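Local coordinates for Puf (Pumilio/fbf) domain-containing protein 7, confirmed by transcript evidence (Caenorhabditis elegans, PDB 3V71) that binds a consensus sequence in mRNA 3'-UTRs and modulates mRNA expression and stability, acting redundantly with related PUF proteins in oocyte formation and early embryonic divisions, at residues I207-C221 with I243-L256. Sequence-based numbering, arbitrary orientation. Where two conformers were deposited one is given.
Sequences IQLLHSLMTCIVRNC and IMEMYRDTIIDKCL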
ATOM      1  N   ILE A 207     -13.509  -9.890  -7.232  1.00102.72           N
ATOM      2  CA  ILE A 207     -12.665 -10.201  -8.382  1.00 92.85           C
ATOM      3  C   ILE A 207     -13.009  -9.359  -9.597  1.00 90.10           C
ATOM      4  O   ILE A 207     -12.139  -9.035 -10.403  1.00 94.77           O
ATOM      5  CB  ILE A 207     -12.763 -11.689  -8.756  1.00 98.70           C
ATOM      6  CG1 ILE A 207     -12.109 -12.540  -7.672  1.00106.33           C
ATOM      7  CG2 ILE A 207     -12.089 -11.955 -10.075  1.00 98.23           C
ATOM      8  CD1 ILE A 207     -10.699 -12.117  -7.349  1.00 99.08           C
ATOM      9  N   GLN A 208     -14.278  -9.010  -9.741  1.00 87.89           N
ATOM     10  CA  GLN A 208     -14.684  -8.182 -10.865  1.00 91.54           C
ATOM     11  C   GLN A 208     -14.226  -6.755 -10.634  1.00 88.26           C
ATOM     12  O   GLN A 208     -14.022  -5.993 -11.582  1.00 87.58           O
ATOM     13  CB  GLN A 208     -16.202  -8.218 -11.061  1.00 99.92           C
ATOM     14  CG  GLN A 208     -16.750  -9.543 -11.576  1.00101.73           C
ATOM     15  CD  GLN A 208     -18.228  -9.458 -11.936  1.00117.77           C
ATOM     16  OE1 GLN A 208     -18.611  -8.758 -12.881  1.00115.31           O
ATOM     17  NE2 GLN A 208     -19.066 -10.162 -11.177  1.00112.52           N
ATOM     18  N   LEU A 209     -14.068  -6.396  -9.365  1.00 89.11           N
ATOM     19  CA  LEU A 209     -13.671  -5.041  -9.006  1.00 89.45           C
ATOM     20  C   LEU A 209     -12.170  -4.909  -9.160  1.00 84.71           C
ATOM     21  O   LEU A 209     -11.670  -3.878  -9.602  1.00 85.95           O
ATOM     22  CB  LEU A 209     -14.104  -4.707  -7.576  1.00 90.00           C
ATOM     23  CG  LEU A 209     -15.606  -4.503  -7.360  1.00 85.45           C
ATOM     24  CD1 LEU A 209     -15.973  -4.655  -5.894  1.00 89.55           C
ATOM     25  CD2 LEU A 209     -16.068  -3.157  -7.909  1.00 79.75           C
ATOM     26  N   LEU A 210     -11.464  -5.975  -8.798  1.00 82.87           N
ATOM     27  CA  LEU A 210     -10.020  -6.053  -8.980  1.00 82.61           C
ATOM     28  C   LEU A 210      -9.650  -5.944 -10.449  1.00 83.53           C
ATOM     29  O   LEU A 210      -8.677  -5.282 -10.807  1.00 84.53           O
ATOM     30  CB  LEU A 210      -9.498  -7.378  -8.431  1.00 79.80           C
ATOM     31  CG  LEU A 210      -7.988  -7.558  -8.290  1.00 79.91           C
ATOM     32  CD1 LEU A 210      -7.405  -6.475  -7.393  1.00 80.96           C
ATOM     33  CD2 LEU A 210      -7.683  -8.941  -7.735  1.00 76.83           C
ATOM     34  N   HIS A 211     -10.435  -6.603 -11.296  1.00 85.94           N
ATOM     35  CA  HIS A 211     -10.123  -6.685 -12.711  1.00 82.81           C
ATOM     36  C   HIS A 211     -10.183  -5.329 -13.398  1.00 79.84           C
ATOM     37  O   HIS A 211      -9.314  -5.002 -14.204  1.00 78.58           O
ATOM     38  CB  HIS A 211     -11.027  -7.692 -13.430  1.00 82.97           C
ATOM     39  CG  HIS A 211     -10.629  -7.931 -14.855  1.00 88.24           C
ATOM     40  ND1 HIS A 211      -9.554  -8.723 -15.204  1.00 88.79           N
ATOM     41  CD2 HIS A 211     -11.132  -7.448 -16.016  1.00 81.36           C
ATOM     42  CE1 HIS A 211      -9.425  -8.731 -16.519  1.00 86.07           C
ATOM     43  NE2 HIS A 211     -10.367  -7.961 -17.035  1.00 83.93           N
ATOM     44  N   SER A 212     -11.211  -4.545 -13.088  1.00 83.49           N
ATOM     45  CA  SER A 212     -11.360  -3.223 -13.693  1.00 86.87           C
ATOM     46  C   SER A 212     -10.232  -2.327 -13.215  1.00 92.00           C
ATOM     47  O   SER A 212      -9.774  -1.438 -13.933  1.00 96.21           O
ATOM     48  CB  SER A 212     -12.706  -2.599 -13.325  1.00 87.70           C
ATOM     49  OG  SER A 212     -12.769  -2.316 -11.937  1.00 95.12           O
ATOM     50  N   LEU A 213      -9.790  -2.570 -11.989  1.00 89.27           N
ATOM     51  CA  LEU A 213      -8.668  -1.847 -11.427  1.00 86.98           C
ATOM     52  C   LEU A 213      -7.386  -2.300 -12.099  1.00 82.30           C
ATOM     53  O   LEU A 213      -6.626  -1.490 -12.634  1.00 82.68           O
ATOM     54  CB  LEU A 213      -8.572  -2.139  -9.940  1.00 89.33           C
ATOM     55  CG  LEU A 213      -8.351  -0.899  -9.088  1.00 98.52           C
ATOM     56  CD1 LEU A 213      -9.691  -0.439  -8.523  1.00 96.80           C
ATOM     57  CD2 LEU A 213      -7.330  -1.183  -7.987  1.00 90.70           C
ATOM     58  N   MET A 214      -7.163  -3.609 -12.057  1.00 79.43           N
ATOM     59  CA  MET A 214      -5.980  -4.237 -12.628  1.00 79.11           C
ATOM     60  C   MET A 214      -5.763  -3.902 -14.092  1.00 81.74           C
ATOM     61  O   MET A 214      -4.639  -3.934 -14.584  1.00 82.06           O
ATOM     62  CB  MET A 214      -6.072  -5.746 -12.459  1.00 81.19           C
ATOM     63  CG  MET A 214      -5.826  -6.194 -11.035  1.00 85.32           C
ATOM     64  SD  MET A 214      -4.263  -5.526 -10.431  1.00 88.22           S
ATOM     65  CE  MET A 214      -3.182  -5.938 -11.801  1.00 79.19           C
ATOM     66  N   THR A 215      -6.849  -3.582 -14.786  1.00 82.10           N
ATOM     67  CA  THR A 215      -6.785  -3.211 -16.191  1.00 79.11           C
ATOM     68  C   THR A 215      -6.047  -1.890 -16.393  1.00 81.78           C
ATOM     69  O   THR A 215      -5.172  -1.797 -17.245  1.00 83.94           O
ATOM     70  CB  THR A 215      -8.193  -3.129 -16.805  1.00 81.71           C
ATOM     71  OG1 THR A 215      -8.874  -4.367 -16.577  1.00 80.34           O
ATOM     72  CG2 THR A 215      -8.121  -2.855 -18.302  1.00 82.16           C
ATOM     73  N   CYS A 216      -6.405  -0.875 -15.609  1.00 86.67           N
ATOM     74  CA  CYS A 216      -5.717   0.415 -15.649  1.00 88.34           C
ATOM     75  C   CYS A 216      -4.237   0.201 -15.399  1.00 82.73           C
ATOM     76  O   CYS A 216      -3.387   0.776 -16.079  1.00 80.86           O
ATOM     77  CB  CYS A 216      -6.266   1.366 -14.578  1.00 87.84           C
ATOM     78  SG  CYS A 216      -8.072   1.573 -14.562  1.00118.69           S
ATOM     79  N   ILE A 217      -3.945  -0.639 -14.412  1.00 76.52           N
ATOM     80  CA  ILE A 217      -2.579  -0.905 -13.989  1.00 79.56           C
ATOM     81  C   ILE A 217      -1.740  -1.522 -15.100  1.00 81.16           C
ATOM     82  O   ILE A 217      -0.615  -1.084 -15.359  1.00 79.89           O
ATOM     83  CB  ILE A 217      -2.564  -1.839 -12.762  1.00 84.85           C
ATOM     84  CG1 ILE A 217      -2.893  -1.055 -11.489  1.00 86.84           C
ATOM     85  CG2 ILE A 217      -1.219  -2.508 -12.611  1.00 79.96           C
ATOM     86  CD1 ILE A 217      -2.963  -1.918 -10.256  1.00 80.29           C
ATOM     87  N   VAL A 218      -2.294  -2.545 -15.744  1.00 83.30           N
ATOM     88  CA  VAL A 218      -1.620  -3.237 -16.833  1.00 76.41           C
ATOM     89  C   VAL A 218      -1.401  -2.307 -18.024  1.00 78.61           C
ATOM     90  O   VAL A 218      -0.343  -2.313 -18.647  1.00 85.70           O
ATOM     91  CB  VAL A 218      -2.430  -4.461 -17.290  1.00 69.37           C
ATOM     92  CG1 VAL A 218      -2.027  -4.868 -18.699  1.00 83.28           C
ATOM     93  CG2 VAL A 218      -2.244  -5.610 -16.331  1.00 66.11           C
ATOM     94  N   ARG A 219      -2.407  -1.501 -18.327  1.00 79.38           N
ATOM     95  CA  ARG A 219      -2.368  -0.637 -19.492  1.00 81.56           C
ATOM     96  C   ARG A 219      -1.468   0.576 -19.290  1.00 82.22           C
ATOM     97  O   ARG A 219      -1.352   1.431 -20.163  1.00 88.58           O
ATOM     98  CB  ARG A 219      -3.786  -0.222 -19.890  1.00 83.34           C
ATOM     99  CG  ARG A 219      -4.642  -1.413 -20.308  1.00 91.03           C
ATOM    100  CD  ARG A 219      -6.020  -1.002 -20.810  1.00102.47           C
ATOM    101  NE  ARG A 219      -6.665  -2.090 -21.544  1.00117.37           N
ATOM    102  CZ  ARG A 219      -7.898  -2.038 -22.041  1.00126.42           C
ATOM    103  NH1 ARG A 219      -8.640  -0.948 -21.879  1.00123.87           N
ATOM    104  NH2 ARG A 219      -8.394  -3.080 -22.697  1.00126.65           N
ATOM    105  N   ASN A 220      -0.807   0.638 -18.144  1.00 80.11           N
ATOM    106  CA  ASN A 220       0.126   1.720 -17.874  1.00 76.46           C
ATOM    107  C   ASN A 220       1.396   1.195 -17.246  1.00 78.73           C
ATOM    108  O   ASN A 220       2.234   1.961 -16.775  1.00 85.80           O
ATOM    109  CB  ASN A 220      -0.511   2.759 -16.962  1.00 81.02           C
ATOM    110  CG  ASN A 220      -1.549   3.589 -17.671  1.00 84.95           C
ATOM    111  OD1 ASN A 220      -2.720   3.591 -17.299  1.00 87.28           O
ATOM    112  ND2 ASN A 220      -1.122   4.309 -18.701  1.00 87.98           N
ATOM    113  N   CYS A 221       1.535  -0.121 -17.252  1.00 76.91           N
ATOM    114  CA  CYS A 221       2.649  -0.776 -16.587  1.00 80.04           C
ATOM    115  C   CYS A 221       3.992  -0.061 -16.756  1.00 78.42           C
ATOM    116  O   CYS A 221       4.714   0.146 -15.779  1.00 74.36           O
ATOM    117  CB  CYS A 221       2.768  -2.213 -17.068  1.00 82.61           C
ATOM    118  SG  CYS A 221       3.991  -3.162 -16.156  1.00 93.69           S
ATOM    119  N   ILE A 243      -4.798 -15.089  -6.996  1.00 85.38           N
ATOM    120  CA  ILE A 243      -5.162 -14.798  -8.367  1.00 87.39           C
ATOM    121  C   ILE A 243      -4.287 -13.655  -8.864  1.00 90.51           C
ATOM    122  O   ILE A 243      -4.370 -13.239 -10.019  1.00 89.83           O
ATOM    123  CB  ILE A 243      -6.643 -14.403  -8.475  1.00 92.24           C
ATOM    124  CG1 ILE A 243      -7.090 -14.383  -9.942  1.00 99.90           C
ATOM    125  CG2 ILE A 243      -6.878 -13.064  -7.805  1.00 91.51           C
ATOM    126  CD1 ILE A 243      -8.576 -14.146 -10.137  1.00102.30           C
ATOM    127  N   MET A 244      -3.444 -13.134  -7.981  1.00 90.12           N
ATOM    128  CA  MET A 244      -2.541 -12.074  -8.392  1.00 90.32           C
ATOM    129  C   MET A 244      -1.522 -12.605  -9.389  1.00 82.25           C
ATOM    130  O   MET A 244      -1.027 -11.862 -10.230  1.00 80.54           O
ATOM    131  CB  MET A 244      -1.847 -11.437  -7.187  1.00 90.12           C
ATOM    132  CG  MET A 244      -2.685 -10.393  -6.473  1.00 86.96           C
ATOM    133  SD  MET A 244      -3.712  -9.408  -7.593  1.00 93.85           S
ATOM    134  CE  MET A 244      -2.557  -8.163  -8.139  1.00 87.71           C
ATOM    135  N   GLU A 245      -1.229 -13.898  -9.291  1.00 82.18           N
ATOM    136  CA  GLU A 245      -0.261 -14.537 -10.167  1.00 82.00           C
ATOM    137  C   GLU A 245      -0.679 -14.431 -11.629  1.00 79.06           C
ATOM    138  O   GLU A 245       0.156 -14.273 -12.507  1.00 75.23           O
ATOM    139  CB  GLU A 245      -0.073 -15.994  -9.771  1.00 83.38           C
ATOM    140  CG  GLU A 245       0.414 -16.170  -8.354  1.00 86.42           C
ATOM    141  CD  GLU A 245       0.755 -17.608  -8.028  1.00 96.78           C
ATOM    142  OE1 GLU A 245       0.189 -18.515  -8.681  1.00104.98           O
ATOM    143  OE2 GLU A 245       1.595 -17.829  -7.127  1.00 97.54           O
ATOM    144  N   MET A 246      -1.979 -14.513 -11.876  1.00 76.87           N
ATOM    145  CA  MET A 246      -2.525 -14.327 -13.209  1.00 77.06           C
ATOM    146  C   MET A 246      -2.150 -12.953 -13.779  1.00 76.10           C
ATOM    147  O   MET A 246      -1.848 -12.821 -14.967  1.00 78.95           O
ATOM    148  CB  MET A 246      -4.046 -14.515 -13.176  1.00 78.37           C
ATOM    149  CG  MET A 246      -4.762 -14.262 -14.493  1.00 91.01           C
ATOM    150  SD  MET A 246      -6.541 -14.585 -14.412  1.00131.51           S
ATOM    151  CE  MET A 246      -7.126 -13.143 -13.519  1.00105.33           C
ATOM    152  N   TYR A 247      -2.155 -11.931 -12.932  1.00 77.66           N
ATOM    153  CA  TYR A 247      -1.796 -10.580 -13.369  1.00 76.68           C
ATOM    154  C   TYR A 247      -0.277 -10.402 -13.473  1.00 72.34           C
ATOM    155  O   TYR A 247       0.223  -9.685 -14.346  1.00 70.25           O
ATOM    156  CB  TYR A 247      -2.434  -9.526 -12.455  1.00 78.98           C
ATOM    157  CG  TYR A 247      -3.943  -9.500 -12.568  1.00 80.61           C
ATOM    158  CD1 TYR A 247      -4.567  -8.845 -13.625  1.00 73.93           C
ATOM    159  CD2 TYR A 247      -4.745 -10.151 -11.634  1.00 83.08           C
ATOM    160  CE1 TYR A 247      -5.943  -8.832 -13.748  1.00 79.97           C
ATOM    161  CE2 TYR A 247      -6.123 -10.142 -11.747  1.00 85.38           C
ATOM    162  CZ  TYR A 247      -6.717  -9.482 -12.809  1.00 88.52           C
ATOM    163  OH  TYR A 247      -8.089  -9.464 -12.932  1.00 90.64           O
ATOM    164  N   ARG A 248       0.445 -11.080 -12.586  1.00 66.20           N
ATOM    165  CA  ARG A 248       1.896 -11.133 -12.635  1.00 68.97           C
ATOM    166  C   ARG A 248       2.326 -11.531 -14.040  1.00 76.89           C
ATOM    167  O   ARG A 248       3.120 -10.845 -14.690  1.00 73.77           O
ATOM    168  CB  ARG A 248       2.390 -12.161 -11.622  1.00 70.78           C
ATOM    169  CG  ARG A 248       3.886 -12.293 -11.521  1.00 73.41           C
ATOM    170  CD  ARG A 248       4.318 -13.721 -11.800  1.00 81.18           C
ATOM    171  NE  ARG A 248       4.125 -14.631 -10.672  1.00 82.79           N
ATOM    172  CZ  ARG A 248       3.597 -15.852 -10.780  1.00 89.88           C
ATOM    173  NH1 ARG A 248       3.185 -16.308 -11.960  1.00 76.24           N
ATOM    174  NH2 ARG A 248       3.469 -16.616  -9.704  1.00 95.09           N
ATOM    175  N   ASP A 249       1.758 -12.640 -14.504  1.00 81.27           N
ATOM    176  CA  ASP A 249       2.055 -13.218 -15.805  1.00 75.72           C
ATOM    177  C   ASP A 249       1.732 -12.289 -16.970  1.00 80.34           C
ATOM    178  O   ASP A 249       2.504 -12.189 -17.935  1.00 79.28           O
ATOM    179  CB  ASP A 249       1.290 -14.524 -15.959  1.00 75.71           C
ATOM    180  CG  ASP A 249       1.697 -15.554 -14.926  1.00 90.22           C
ATOM    181  OD1 ASP A 249       2.689 -15.295 -14.201  1.00 88.19           O
ATOM    182  OD2 ASP A 249       1.033 -16.619 -14.843  1.00 95.52           O
ATOM    183  N   THR A 250       0.589 -11.620 -16.886  1.00 71.47           N
ATOM    184  CA  THR A 250       0.187 -10.701 -17.940  1.00 73.73           C
ATOM    185  C   THR A 250       1.107  -9.501 -17.984  1.00 77.52           C
ATOM    186  O   THR A 250       1.480  -9.039 -19.062  1.00 71.42           O
ATOM    187  CB  THR A 250      -1.229 -10.186 -17.722  1.00 75.55           C
ATOM    188  OG1 THR A 250      -2.080 -11.281 -17.364  1.00 83.45           O
ATOM    189  CG2 THR A 250      -1.742  -9.509 -18.989  1.00 65.98           C
ATOM    190  N   ILE A 251       1.455  -8.991 -16.806  1.00 73.97           N
ATOM    191  CA  ILE A 251       2.348  -7.850 -16.707  1.00 69.48           C
ATOM    192  C   ILE A 251       3.721  -8.209 -17.250  1.00 72.58           C
ATOM    193  O   ILE A 251       4.295  -7.463 -18.041  1.00 76.98           O
ATOM    194  CB  ILE A 251       2.481  -7.373 -15.264  1.00 79.09           C
ATOM    195  CG1 ILE A 251       1.317  -6.452 -14.901  1.00 82.69           C
ATOM    196  CG2 ILE A 251       3.792  -6.633 -15.063  1.00 82.97           C
ATOM    197  CD1 ILE A 251       1.309  -6.033 -13.434  1.00 77.13           C
ATOM    198  N   ILE A 252       4.248  -9.352 -16.831  1.00 68.95           N
ATOM    199  CA  ILE A 252       5.515  -9.830 -17.377  1.00 74.93           C
ATOM    200  C   ILE A 252       5.415 -10.050 -18.887  1.00 79.99           C
ATOM    201  O   ILE A 252       6.281  -9.629 -19.651  1.00 76.09           O
ATOM    202  CB  ILE A 252       5.954 -11.156 -16.736  1.00 72.48           C
ATOM    203  CG1 ILE A 252       6.399 -10.945 -15.293  1.00 74.14           C
ATOM    204  CG2 ILE A 252       7.093 -11.770 -17.521  1.00 76.27           C
ATOM    205  CD1 ILE A 252       6.924 -12.211 -14.647  1.00 75.58           C
ATOM    206  N   ASP A 253       4.343 -10.713 -19.307  1.00 81.54           N
ATOM    207  CA  ASP A 253       4.185 -11.107 -20.696  1.00 79.43           C
ATOM    208  C   ASP A 253       3.938  -9.929 -21.642  1.00 76.08           C
ATOM    209  O   ASP A 253       4.438  -9.912 -22.760  1.00 81.40           O
ATOM    210  CB  ASP A 253       3.066 -12.145 -20.821  1.00 85.83           C
ATOM    211  CG  ASP A 253       3.439 -13.306 -21.741  1.00 98.18           C
ATOM    212  OD1 ASP A 253       4.246 -13.091 -22.675  1.00101.73           O
ATOM    213  OD2 ASP A 253       2.927 -14.432 -21.530  1.00100.60           O
ATOM    214  N   LYS A 254       3.173  -8.945 -21.193  1.00 76.23           N
ATOM    215  CA  LYS A 254       2.802  -7.830 -22.056  1.00 78.36           C
ATOM    216  C   LYS A 254       3.786  -6.663 -21.997  1.00 81.99           C
ATOM    217  O   LYS A 254       4.144  -6.086 -23.025  1.00 90.66           O
ATOM    218  CB  LYS A 254       1.407  -7.307 -21.683  1.00 88.27           C
ATOM    219  CG  LYS A 254       0.305  -8.355 -21.628  1.00 84.06           C
ATOM    220  CD  LYS A 254      -0.111  -8.817 -23.007  1.00 82.59           C
ATOM    221  CE  LYS A 254      -0.857  -7.730 -23.753  1.00 87.44           C
ATOM    222  NZ  LYS A 254      -1.151  -8.175 -25.151  1.00 97.38           N
ATOM    223  N   CYS A 255       4.228  -6.316 -20.796  1.00 78.04           N
ATOM    224  CA  CYS A 255       4.984  -5.093 -20.584  0.54 80.96           C
ATOM    225  C   CYS A 255       6.484  -5.333 -20.371  1.00 84.79           C
ATOM    226  O   CYS A 255       7.326  -4.613 -20.907  1.00 84.92           O
ATOM    227  CB  CYS A 255       4.394  -4.339 -19.385  0.54 83.07           C
ATOM    228  SG  CYS A 255       2.596  -4.572 -19.150  0.54 83.46           S
ATOM    229  N   LEU A 256       6.821  -6.334 -19.573  1.00 82.01           N
ATOM    230  CA  LEU A 256       8.224  -6.514 -19.222  1.00 80.28           C
ATOM    231  C   LEU A 256       9.014  -7.164 -20.343  1.00 84.50           C
ATOM    232  O   LEU A 256      10.062  -6.660 -20.745  1.00 84.65           O
ATOM    233  CB  LEU A 256       8.368  -7.303 -17.925  1.00 75.96           C
ATOM    234  CG  LEU A 256       7.480  -6.748 -16.818  1.00 76.19           C
ATOM    235  CD1 LEU A 256       7.895  -7.336 -15.493  1.00 77.17           C
ATOM    236  CD2 LEU A 256       7.519  -5.220 -16.779  1.00 72.64           C
TER
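Tyr247 lies against Met214 and bonds to His211 where two near-parallel helices pack side by side in the curved, all-helical stack of Pumilio repeats that forms a PUF domain. The axes of segments 207-218 and 244-256 run in the same direction, inclined by 23° and 11.0 Å apart at closest approach, and the contact is largely buried, its nearest atom about 12 Å from the bound RNA. Met214 CG sits over the centre of the Tyr247 ring, 3.7 Å from its centroid. The methionine chain is bent at both chi2 (-53°) and chi3, which folds CE back to Tyr247 CG and CD1 and leaves SD above the same face in a longer Met-aromatic contact. At the far edge of the ring, Tyr247 OH forms a hydrogen bond with His211 ND1 (2.8 Å), lying near the imidazole plane; either atom could be the donor. A phenylalanine in place of Tyr247 would probably leave His211 ND1 without this partner and the exposed imidazole of His211 freer to turn.

Toward the N-terminal ends, Ile207 and Ile243 reach toward each other tip to tip, Ile207 CD1 lying 4.0 Å from both CG2 and CD1 of Ile243. Leu210 CD2 lies beside Met244 SD, and Met244 CE reaches Met214 SD; Ile191 of helix 183-194 touches both Leu210 and Met244, while Val237 of helix 231-238 touches Met244, Tyr247 and Ile251. Further along, Val218 CG2 packs on Ile251 CG1 at 3.9 Å as the backbones draw closer, the CA atoms of Val218 and Ile251 being 6.1 Å apart. Just beyond the end of the first helix, the anti placement of Cys221 SG relative to its backbone N (chi1 -173°) sends the sulfur toward helix 244-256, where it rests 3.6 Å from Ile251 CG2.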